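Local atomic coordinates of type III effector XopAI (Xanthomonas citri, PDB entry 6K93), a protein that is a type III effector with a mono-ADP-ribosyltransferase fold, probably delivered into host plant cells, whose transferase domain appears to bind arginine-containing peptides. Residues P86-L90 / K121-A126; I203-H208 / L287-G291. All blocks are in the same frame, centred on the assembly; numbering follows the deposited sequence.

Contact 1 (P86-L90 / K121-A126); sequences PLVEL and KQFKTA
The extended chain of Leu87-Leu90 passes along one flank of the helix carrying Lys121-Ala126, and the CA atoms of the two segments come closest at Leu87-Thr125 (5.7 Å) and Leu90-Gln122 (6.1 Å). Thr125 points at the loop, and its hydroxyl donates a hydrogen bond, OG1 to Val88 O 2.7 Å, in the carbonyl plane and on a lone pair, with a C=O...donor angle of 136°. Its chi1 of -65° sets OG1 beside the backbone N, facing Val88, and leaves CG2 anti to that N, against Leu90 CG. A water gives one hydrogen to OG1 and the other to Lys121 O, so the hydroxyl gives one hydrogen bond and accepts another; the bond from Val88 N to this water is weak.

Apolar groups close in around this polar centre. Val88 sets CG1 between its backbone N and carbonyl carbon (chi1 66°), where the methyl lies 3.6 Å from Lys121 CD, against a lysine chain crossing it at about a right angle. Leu87 brings CD2 to 4.0 Å from Lys124 CE. At the far end, Leu90 pushes CD2 to 3.3 Å from Gln122 O, a carbonyl already bonded to Ala126 N, and continues onto Ala194 and His195 of helix 194-209. The arrangement is a non-regular N-terminal segment packed on the outer side of helix 117-128, whose inward-facing Phe123 meets Phe199 in the helical part of the ADP-ribosyltransferase fold.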
loop_
_atom_site.group_PDB
_atom_site.type_symbol
_atom_site.label_atom_id
_atom_site.label_comp_id
_atom_site.label_asym_id
_atom_site.label_seq_id
_atom_site.Cartn_x
_atom_site.Cartn_y
_atom_site.Cartn_z
ATOM N N PRO A 86 15.885 -7.474 20.663
ATOM C CA PRO A 86 16.082 -8.139 19.365
ATOM C C PRO A 86 15.536 -7.363 18.186
ATOM O O PRO A 86 15.934 -7.658 17.050
ATOM C CB PRO A 86 15.354 -9.475 19.542
ATOM C CG PRO A 86 14.299 -9.207 20.596
ATOM C CD PRO A 86 14.924 -8.187 21.529
ATOM N N LEU A 87 14.667 -6.378 18.397
ATOM C CA LEU A 87 14.181 -5.562 17.292
ATOM C C LEU A 87 15.002 -4.295 17.125
ATOM O O LEU A 87 15.323 -3.614 18.103
ATOM C CB LEU A 87 12.710 -5.204 17.507
ATOM C CG LEU A 87 11.738 -6.353 17.574
ATOM C CD1 LEU A 87 10.375 -5.816 17.994
ATOM C CD2 LEU A 87 11.672 -7.094 16.234
ATOM N N VAL A 88 15.332 -3.978 15.878
ATOM C CA VAL A 88 16.041 -2.741 15.602
ATOM C C VAL A 88 15.096 -1.571 15.843
ATOM O O VAL A 88 13.922 -1.617 15.465
ATOM C CB VAL A 88 16.579 -2.762 14.161
ATOM C CG1 VAL A 88 15.437 -2.750 13.154
ATOM C CG2 VAL A 88 17.525 -1.588 13.933
ATOM N N GLU A 89 15.586 -0.527 16.513
ATOM C CA GLU A 89 14.764 0.652 16.777
ATOM C C GLU A 89 14.489 1.366 15.457
ATOM O O GLU A 89 15.333 1.398 14.562
ATOM C CB GLU A 89 15.446 1.619 17.777
ATOM C CG GLU A 89 14.430 2.638 18.358
ATOM C CD GLU A 89 15.023 3.604 19.383
ATOM O OE1 GLU A 89 16.243 3.556 19.595
ATOM O OE2 GLU A 89 14.261 4.411 19.963
ATOM N N LEU A 90 13.282 1.893 15.305
ATOM C CA LEU A 90 12.992 2.686 14.119
ATOM C C LEU A 90 13.657 4.046 14.190
ATOM O O LEU A 90 13.818 4.629 15.259
ATOM C CB LEU A 90 11.488 2.902 13.922
ATOM C CG LEU A 90 10.641 1.675 13.767
ATOM C CD1 LEU A 90 9.179 2.118 13.739
ATOM C CD2 LEU A 90 11.008 0.907 12.500
ATOM N N LYS A 121 14.036 -5.142 7.903
ATOM C CA LYS A 121 14.111 -5.323 9.348
ATOM C C LYS A 121 13.383 -4.190 10.067
ATOM O O LYS A 121 12.746 -4.410 11.104
ATOM C CB LYS A 121 15.576 -5.394 9.788
ATOM C CG LYS A 121 15.774 -5.918 11.202
ATOM C CD LYS A 121 17.170 -5.574 11.708
ATOM C CE LYS A 121 18.259 -6.262 10.894
ATOM N NZ LYS A 121 19.571 -6.211 11.598
ATOM N N GLN A 122 13.460 -2.968 9.528
ATOM C CA GLN A 122 12.684 -1.861 10.069
ATOM C C GLN A 122 11.199 -2.134 9.954
ATOM O O GLN A 122 10.438 -1.858 10.881
ATOM C CB GLN A 122 13.049 -0.563 9.357
ATOM C CG GLN A 122 14.402 -0.017 9.790
ATOM C CD GLN A 122 15.036 0.925 8.789
ATOM O OE1 GLN A 122 14.494 1.216 7.728
ATOM N NE2 GLN A 122 16.218 1.425 9.145
ATOM N N PHE A 123 10.767 -2.693 8.821
ATOM C CA PHE A 123 9.355 -3.023 8.676
ATOM C C PHE A 123 8.941 -4.097 9.694
ATOM O O PHE A 123 7.869 -4.017 10.310
ATOM C CB PHE A 123 9.074 -3.469 7.231
ATOM C CG PHE A 123 7.749 -4.142 7.054
ATOM C CD1 PHE A 123 6.586 -3.509 7.449
ATOM C CD2 PHE A 123 7.661 -5.410 6.500
ATOM C CE1 PHE A 123 5.365 -4.124 7.326
ATOM C CE2 PHE A 123 6.436 -6.031 6.367
ATOM C CZ PHE A 123 5.285 -5.400 6.776
ATOM N N LYS A 124 9.800 -5.080 9.936
ATOM C CA LYS A 124 9.528 -6.064 10.984
ATOM C C LYS A 124 9.279 -5.373 12.325
ATOM O O LYS A 124 8.300 -5.674 13.018
ATOM C CB LYS A 124 10.687 -7.067 11.099
ATOM C CG LYS A 124 10.532 -8.045 12.248
ATOM C CD LYS A 124 11.664 -9.024 12.334
ATOM C CE LYS A 124 11.388 -10.011 13.446
ATOM N NZ LYS A 124 12.447 -11.042 13.551
ATOM N N THR A 125 10.158 -4.437 12.705
ATOM C CA THR A 125 9.930 -3.715 13.951
ATOM C C THR A 125 8.622 -2.944 13.910
ATOM O O THR A 125 7.846 -2.972 14.871
ATOM C CB THR A 125 11.073 -2.761 14.235
ATOM O OG1 THR A 125 12.239 -3.529 14.458
ATOM C CG2 THR A 125 10.776 -1.904 15.475
ATOM N N ALA A 126 8.347 -2.259 12.801
ATOM C CA ALA A 126 7.126 -1.468 12.711
ATOM C C ALA A 126 5.895 -2.329 12.911
ATOM O O ALA A 126 4.964 -1.939 13.623
ATOM C CB ALA A 126 7.058 -0.747 11.365
HETATM O O HOH W 1 13.576 -5.720 13.590
#

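Contact 2 (I203-H208 / L287-G291); sequences IISALH and LFPPG
Leu207 keeps CG beside its backbone N (chi1 -67°), while Leu287 swings CG anti to its own N (chi1 -174°), and the two isobutyl groups meet at about a right angle with Leu207 CD1 3.9 Å from Leu287 CD2. The branches of Leu207 divide the work: CD1 also lies 3.8 Å from Pro289 CB, whereas CD2 rests on the backbone at Leu287 O, 3.7 Å away. One turn earlier, Ile203 lays its CG2 methyl against the same Leu287 CD2 at 4.0 Å. Ile204 CG1 reaches Pro290 CD across 4.1 Å.

Within the mono-ADP-ribosyltransferase fold, helix 194-209 here packs on the end of strand 285-288, the middle strand of a three-stranded antiparallel sheet, and on the proline loop that leaves it. Phe246 touches Ile203, Ile204 and Pro290, Trp103 of helix 95-109 also packs on Pro290, and Trp174 of helix 165-174 meets Leu287. Phe288 turns the other way, its ring edge-to-face with Phe294.

Toward the end of the helix a water enters the otherwise apolar interface. The His208 ring approaches Pro289 obliquely, NE2 standing 3.6 Å from Pro289 CG. At the ring edge, in its plane, the water sits 2.8 Å from His208 NE2 and donates a hydrogen to Pro290 O at 2.7 Å, bridging the imidazole to the turn.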
loop_
_atom_site.group_PDB
_atom_site.type_symbol
_atom_site.label_atom_id
_atom_site.label_comp_id
_atom_site.label_asym_id
_atom_site.label_seq_id
_atom_site.Cartn_x
_atom_site.Cartn_y
_atom_site.Cartn_z
ATOM N N ILE A 203 5.799 -2.252 1.057
ATOM C CA ILE A 203 4.664 -2.421 0.152
ATOM C C ILE A 203 5.029 -1.950 -1.246
ATOM O O ILE A 203 4.744 -2.620 -2.237
ATOM C CB ILE A 203 3.423 -1.676 0.673
ATOM C CG1 ILE A 203 2.953 -2.226 2.016
ATOM C CG2 ILE A 203 2.300 -1.758 -0.363
ATOM C CD1 ILE A 203 1.855 -1.381 2.669
ATOM N N ILE A 204 5.666 -0.785 -1.358
ATOM C CA ILE A 204 6.044 -0.267 -2.669
ATOM C C ILE A 204 7.001 -1.226 -3.351
ATOM O O ILE A 204 6.867 -1.508 -4.541
ATOM C CB ILE A 204 6.652 1.143 -2.551
ATOM C CG1 ILE A 204 5.593 2.108 -2.022
ATOM C CG2 ILE A 204 7.174 1.624 -3.893
ATOM C CD1 ILE A 204 6.147 3.476 -1.650
ATOM N N SER A 205 7.986 -1.723 -2.609
ATOM C CA SER A 205 8.930 -2.696 -3.140
ATOM C C SER A 205 8.211 -3.928 -3.650
ATOM O O SER A 205 8.522 -4.425 -4.736
ATOM C CB SER A 205 9.931 -3.054 -2.037
ATOM O OG SER A 205 10.948 -3.878 -2.546
ATOM N N ALA A 206 7.253 -4.440 -2.875
ATOM C CA ALA A 206 6.504 -5.615 -3.299
ATOM C C ALA A 206 5.761 -5.344 -4.598
ATOM O O ALA A 206 5.748 -6.178 -5.512
ATOM C CB ALA A 206 5.522 -6.032 -2.220
ATOM N N LEU A 207 5.089 -4.196 -4.680
ATOM C CA LEU A 207 4.265 -3.910 -5.850
ATOM C C LEU A 207 5.096 -3.765 -7.108
ATOM O O LEU A 207 4.642 -4.159 -8.196
ATOM C CB LEU A 207 3.420 -2.668 -5.608
ATOM C CG LEU A 207 2.337 -2.855 -4.524
ATOM C CD1 LEU A 207 1.750 -1.503 -4.145
ATOM C CD2 LEU A 207 1.233 -3.781 -4.995
ATOM N N HIS A 208 6.306 -3.231 -6.997
ATOM C CA HIS A 208 7.134 -3.060 -8.174
ATOM C C HIS A 208 8.004 -4.269 -8.475
ATOM O O HIS A 208 8.581 -4.334 -9.564
ATOM C CB HIS A 208 8.008 -1.812 -8.018
ATOM C CG HIS A 208 7.253 -0.533 -8.183
ATOM N ND1 HIS A 208 6.501 -0.260 -9.308
ATOM C CD2 HIS A 208 7.114 0.542 -7.367
ATOM C CE1 HIS A 208 5.944 0.929 -9.182
ATOM N NE2 HIS A 208 6.303 1.437 -8.017
ATOM N N LEU A 287 -3.902 -3.150 -6.072
ATOM C CA LEU A 287 -3.297 -2.097 -5.266
ATOM C C LEU A 287 -2.296 -1.337 -6.109
ATOM O O LEU A 287 -1.439 -1.946 -6.763
ATOM C CB LEU A 287 -2.641 -2.684 -4.027
ATOM C CG LEU A 287 -2.116 -1.639 -3.063
ATOM C CD1 LEU A 287 -3.207 -0.756 -2.515
ATOM C CD2 LEU A 287 -1.371 -2.314 -1.934
ATOM N N PHE A 288 -2.430 -0.021 -6.110
ATOM C CA PHE A 288 -1.488 0.866 -6.793
ATOM C C PHE A 288 -0.608 1.587 -5.783
ATOM O O PHE A 288 -1.117 2.059 -4.753
ATOM C CB PHE A 288 -2.215 1.925 -7.637
ATOM C CG PHE A 288 -3.180 1.394 -8.672
ATOM C CD1 PHE A 288 -4.495 1.187 -8.339
ATOM C CD2 PHE A 288 -2.774 1.213 -9.980
ATOM C CE1 PHE A 288 -5.407 0.765 -9.296
ATOM C CE2 PHE A 288 -3.683 0.785 -10.927
ATOM C CZ PHE A 288 -4.982 0.572 -10.582
ATOM N N PRO A 289 0.682 1.729 -6.053
ATOM C CA PRO A 289 1.557 2.408 -5.105
ATOM C C PRO A 289 1.504 3.914 -5.266
ATOM O O PRO A 289 1.156 4.422 -6.348
ATOM C CB PRO A 289 2.947 1.884 -5.480
ATOM C CG PRO A 289 2.846 1.607 -6.945
ATOM C CD PRO A 289 1.424 1.116 -7.179
ATOM N N PRO A 290 1.888 4.665 -4.232
ATOM C CA PRO A 290 2.201 6.084 -4.437
ATOM C C PRO A 290 3.113 6.233 -5.638
ATOM O O PRO A 290 3.998 5.410 -5.863
ATOM C CB PRO A 290 2.887 6.487 -3.127
ATOM C CG PRO A 290 2.297 5.521 -2.095
ATOM C CD PRO A 290 2.175 4.228 -2.844
ATOM N N GLY A 291 2.878 7.281 -6.413
ATOM C CA GLY A 291 3.600 7.515 -7.632
ATOM C C GLY A 291 2.867 7.095 -8.887
ATOM O O GLY A 291 3.268 7.502 -9.987
HETATM O O HOH W 2 5.687 4.102 -7.507
#

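The centre of contact 2 is about 6 Å, and that of contact 1 about 19 Å, from the centre of the chain; contact 2 is buried, contact 1 only partly so. Their centres are 20 Å apart and their nearest atoms about 6 Å, without touching. Helix 194-209 is common ground: it receives Leu90, Phe123 and Ala126 from contact 1 and itself supplies residues 203-208 to contact 2. Chemistry follows place. At the periphery, a direct threonine-to-carbonyl bond, supplemented by water, joins loop and helix amid lysine methylenes; in the interior, branched aliphatic groups and prolines join the helix to a strand end and its following loop, and water alone makes the polar link.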